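Local coordinates for protein carbon monoxide dehydrogenase (Thermococcus sp. AM4, PDB 6T7J) that catalyses the oxidation of carbon monoxide to carbon dioxide, passing the electrons along iron-sulfur clusters, and here carries a nickel-free, broken cluster at its active site, at residues Thr306-Glu309 and Val310-Arg313; Thr479-Trp482 and Ser483-Ala486. All coordinates share one frame; numbering follows the deposited sequence.

Interaction 1. Residues Thr306-Glu309 and Val310-Arg313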
loop_
_atom_site.group_PDB
_atom_site.type_symbol
_atom_site.label_atom_id
_atom_site.label_comp_id
_atom_site.label_asym_id
_atom_site.label_seq_id
_atom_site.Cartn_x
_atom_site.Cartn_y
_atom_site.Cartn_z
ATOM N N THR A 306 -11.190 20.683 0.906
ATOM C CA THR A 306 -10.782 21.762 1.803
ATOM C C THR A 306 -11.663 22.994 1.607
ATOM O O THR A 306 -11.976 23.705 2.579
ATOM C CB THR A 306 -9.293 22.083 1.604
ATOM O OG1 THR A 306 -8.758 22.647 2.807
ATOM C CG2 THR A 306 -9.062 23.045 0.441
ATOM N N GLY A 307 -12.109 23.230 0.369
ATOM C CA GLY A 307 -13.116 24.247 0.138
ATOM C C GLY A 307 -14.407 23.937 0.865
ATOM O O GLY A 307 -15.047 24.832 1.416
ATOM N N ASN A 308 -14.795 22.661 0.894
ATOM C CA ASN A 308 -15.992 22.276 1.635
ATOM C C ASN A 308 -15.813 22.509 3.130
ATOM O O ASN A 308 -16.756 22.913 3.816
ATOM C CB ASN A 308 -16.339 20.813 1.362
ATOM C CG ASN A 308 -17.153 20.633 0.096
ATOM O OD1 ASN A 308 -18.049 21.426 -0.198
ATOM N ND2 ASN A 308 -16.841 19.589 -0.663
ATOM N N GLU A 309 -14.612 22.257 3.653
ATOM C CA GLU A 309 -14.350 22.505 5.069
ATOM C C GLU A 309 -14.531 23.980 5.405
ATOM O O GLU A 309 -15.264 24.338 6.341
ATOM C CB GLU A 309 -12.937 22.043 5.444
ATOM C CG GLU A 309 -12.614 20.599 5.094
ATOM C CD GLU A 309 -13.054 19.616 6.161
ATOM O OE1 GLU A 309 -13.750 20.032 7.112
ATOM O OE2 GLU A 309 -12.702 18.421 6.047
ATOM N N VAL A 310 -13.868 24.856 4.640
ATOM C CA VAL A 310 -13.985 26.284 4.930
ATOM C C VAL A 310 -15.397 26.787 4.638
ATOM O O VAL A 310 -15.858 27.748 5.264
ATOM C CB VAL A 310 -12.920 27.097 4.166
ATOM C CG1 VAL A 310 -11.537 26.773 4.699
ATOM C CG2 VAL A 310 -12.998 26.838 2.674
ATOM N N LEU A 311 -16.117 26.136 3.723
ATOM C CA LEU A 311 -17.499 26.517 3.453
ATOM C C LEU A 311 -18.403 26.156 4.624
ATOM O O LEU A 311 -19.226 26.969 5.062
ATOM C CB LEU A 311 -17.981 25.837 2.170
ATOM C CG LEU A 311 -19.487 25.822 1.903
ATOM C CD1 LEU A 311 -19.929 27.163 1.358
ATOM C CD2 LEU A 311 -19.858 24.705 0.939
ATOM N N MET A 312 -18.262 24.935 5.145
ATOM C CA MET A 312 -19.103 24.484 6.245
ATOM C C MET A 312 -18.825 25.261 7.522
ATOM O O MET A 312 -19.747 25.492 8.313
ATOM C CB MET A 312 -18.901 22.988 6.494
ATOM C CG MET A 312 -19.256 22.092 5.317
ATOM S SD MET A 312 -20.945 21.476 5.373
ATOM C CE MET A 312 -20.908 20.519 6.887
ATOM N N ARG A 313 -17.577 25.671 7.749
ATOM C CA ARG A 313 -17.261 26.314 9.019
ATOM C C ARG A 313 -17.313 27.836 8.972
ATOM O O ARG A 313 -17.796 28.456 9.924
ATOM C CB ARG A 313 -15.884 25.866 9.513
ATOM C CG ARG A 313 -15.951 24.793 10.585
ATOM C CD ARG A 313 -14.846 23.775 10.405
ATOM N NE ARG A 313 -15.302 22.421 10.699
ATOM C CZ ARG A 313 -14.657 21.321 10.327
ATOM N NH1 ARG A 313 -13.522 21.415 9.648
ATOM N NH2 ARG A 313 -15.142 20.128 10.636
HETATM O O HOH W 1 -14.142 17.850 9.121
#
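E309 and R313, one helical turn apart, lean the same way from helix 304-314 and meet in a salt bridge between E309 OE1 and R313 NH1 of 2.9 Å. The glutamate chain leaves its backbone with CG anti to the carbonyl carbon and then bends sharply at chi2 (-85°), which turns the carboxylate toward the arginine. Carboxylate and guanidinium are not coplanar but lie 29° apart, and OE1 approaches the guanidinium obliquely. A water spans the remaining corner: it donates to E309 OE1 at 3.0 Å and accepts from R313 NH2 at 2.9 Å. The two carboxylate oxygens thus have different tasks, since OE2 is hydrogen-bonded to S521, while R313 NH2 also forms a salt bridge with D239. The carboxylates of E309 and D239 would be expected to ease the like-charge approach of R313 and R527.

The polar, watered end belongs to R313, the one partly exposed residue here; the other seven residues are buried, and the backbone side is close-packed. V310 N donates to T306 O at 3.0 Å in a nearly straight bond (170°), and the same i to i+4 pattern repeats through R313 N to E309 O. V310 CG2 sits between its own backbone N and carbonyl carbon and is pressed back over the preceding turn, close to both the T306 and G307 carbonyl oxygens. On another side of the helix N308 and L311 run alongside each other, with N308 OD1 3.9 Å from L311 CD2; the same OD1 is hydrogen-bonded to H518 NE2.

The helix links parallel strands 297-303 and 318-320 in a beta-alpha-beta unit, with helix 271-281 against E309 and V310, strand 516-518 against L311 and M312, and helix 212-242 against R313.

Interaction 2. Residues Thr479-Trp482 and Ser483-Ala486. With MSK (Broken Fe4S4 cluster), chain F.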
loop_
_atom_site.group_PDB
_atom_site.type_symbol
_atom_site.label_atom_id
_atom_site.label_comp_id
_atom_site.label_asym_id
_atom_site.label_seq_id
_atom_site.Cartn_x
_atom_site.Cartn_y
_atom_site.Cartn_z
ATOM N N THR A 479 -21.890 14.510 0.595
ATOM C CA THR A 479 -20.599 15.142 0.856
ATOM C C THR A 479 -19.829 15.354 -0.441
ATOM O O THR A 479 -20.214 14.880 -1.514
ATOM C CB THR A 479 -19.728 14.314 1.814
ATOM O OG1 THR A 479 -19.087 13.258 1.086
ATOM C CG2 THR A 479 -20.555 13.723 2.950
ATOM N N GLY A 480 -18.723 16.091 -0.318
ATOM C CA GLY A 480 -17.707 16.181 -1.349
ATOM C C GLY A 480 -18.136 16.938 -2.595
ATOM O O GLY A 480 -18.911 17.906 -2.557
ATOM N N CYS A 481 -17.600 16.487 -3.731
ATOM C CA CYS A 481 -17.889 17.162 -4.985
ATOM C C CYS A 481 -19.339 16.976 -5.410
ATOM O O CYS A 481 -19.854 17.807 -6.164
ATOM C CB CYS A 481 -16.925 16.690 -6.076
ATOM S SG CYS A 481 -15.194 17.203 -5.809
ATOM N N TRP A 482 -20.028 15.938 -4.920
ATOM C CA TRP A 482 -21.479 15.925 -5.085
ATOM C C TRP A 482 -22.101 17.136 -4.422
ATOM O O TRP A 482 -23.021 17.751 -4.974
ATOM C CB TRP A 482 -22.127 14.667 -4.506
ATOM C CG TRP A 482 -23.642 14.833 -4.526
ATOM C CD1 TRP A 482 -24.480 14.540 -5.564
ATOM C CD2 TRP A 482 -24.472 15.403 -3.497
ATOM N NE1 TRP A 482 -25.775 14.857 -5.235
ATOM C CE2 TRP A 482 -25.796 15.394 -3.976
ATOM C CE3 TRP A 482 -24.223 15.907 -2.217
ATOM C CZ2 TRP A 482 -26.865 15.868 -3.221
ATOM C CZ3 TRP A 482 -25.288 16.381 -1.470
ATOM C CH2 TRP A 482 -26.592 16.353 -1.971
ATOM N N SER A 483 -21.651 17.476 -3.213
ATOM C CA SER A 483 -22.231 18.621 -2.532
ATOM C C SER A 483 -21.877 19.917 -3.248
ATOM O O SER A 483 -22.708 20.820 -3.339
ATOM C CB SER A 483 -21.787 18.657 -1.073
ATOM O OG SER A 483 -22.140 17.450 -0.426
ATOM N N ILE A 484 -20.661 20.003 -3.791
ATOM C CA ILE A 484 -20.325 21.185 -4.592
ATOM C C ILE A 484 -21.237 21.280 -5.811
ATOM O O ILE A 484 -21.717 22.368 -6.160
ATOM C CB ILE A 484 -18.838 21.168 -4.989
ATOM C CG1 ILE A 484 -17.958 21.097 -3.743
ATOM C CG2 ILE A 484 -18.493 22.410 -5.797
ATOM C CD1 ILE A 484 -16.484 20.961 -4.047
ATOM N N ALA A 485 -21.512 20.148 -6.464
ATOM C CA ALA A 485 -22.389 20.145 -7.633
ATOM C C ALA A 485 -23.809 20.556 -7.259
ATOM O O ALA A 485 -24.436 21.376 -7.942
ATOM C CB ALA A 485 -22.384 18.763 -8.283
ATOM N N ALA A 486 -24.335 19.984 -6.173
ATOM C CA ALA A 486 -25.680 20.321 -5.726
ATOM C C ALA A 486 -25.776 21.788 -5.335
ATOM O O ALA A 486 -26.794 22.442 -5.593
ATOM C CB ALA A 486 -26.083 19.424 -4.555
HETATM S S1 MSK F . -12.015 16.026 -3.491
HETATM S S3 MSK F . -12.015 12.554 -3.579
HETATM S S4 MSK F . -12.498 14.305 -6.491
HETATM S S5 MSK F . -14.696 14.341 -3.828
HETATM FE FE1 MSK F . -12.133 15.119 -1.424
HETATM FE FE2 MSK F . -13.613 15.596 -5.126
HETATM FE FE3 MSK F . -13.501 12.860 -5.208
HETATM FE FE4 MSK F . -11.250 14.291 -4.740
#
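From G480, whose positive phi (70°) turns the chain out of the extended T479, the backbone winds into helix 480-489, where I484 N bonds to G480 O at 3.0 Å and A485 and A486 continue the i to i+4 series to C481 and W482. The first turn is looser, for S483 N makes only weak bonds, to the carbonyl oxygens of T479 and G480.

C481 points away from the following turn and toward the metal: its SG binds iron FE2 of the broken cluster at 2.4 Å. SG stands anti to the carbonyl carbon, which carries the sulfur off the helix start to the cluster. G480, without a side chain, lets the chain pass close to sulfide S5. I484 CD1 approaches the cysteine loosely, 4.3 Å from C481 SG, while its CG1 rests near the G480 carbonyl oxygen.

W482 sends its indole the other way. With CG anti to the backbone N (chi1 171°), the ring lies along the helix and its six-membered part receives A486 CB over one face in a CH-pi contact, 4.0 Å from the centroid and 16° off the normal. S483 OG comes to the ring edge, near its plane, 3.2 Å from W482 CE3, and also packs against T479 CA at 3.1 Å. Beyond the segments, the imidazole of H462 meets the indole at a steep angle, and A466 of helix 460-471 touches it too.

A cysteine in the first turn of the helix that follows a parallel strand delivers a ligand to the active-site cluster; H269, C304, C305, C343, C451 and C522 are among the other residues of this pocket, as expected for the cluster C site of a carbon monoxide dehydrogenase.

Along the chain, interaction 1 comes first and is complete well before interaction 2 begins, so the two stand in series and neither nest nor cross. Each is local, closing no loop beyond successive turns of one helix: 306-313 within the helix after strand 297-303 of one six-stranded parallel sheet, 479-486 at the start of the helix after strand 474-478 of the other. Their centres are about 12 Å apart, and they touch directly. N308 ND2 probably donates a weak hydrogen bond to G480 O at 3.3 Å, and N308 OD1 packs against I484 CG1. This contact is one place where the two sheet-bearing parts meet, beside the broken cluster that C481 binds, with the side chain of N308 about 6 Å from it.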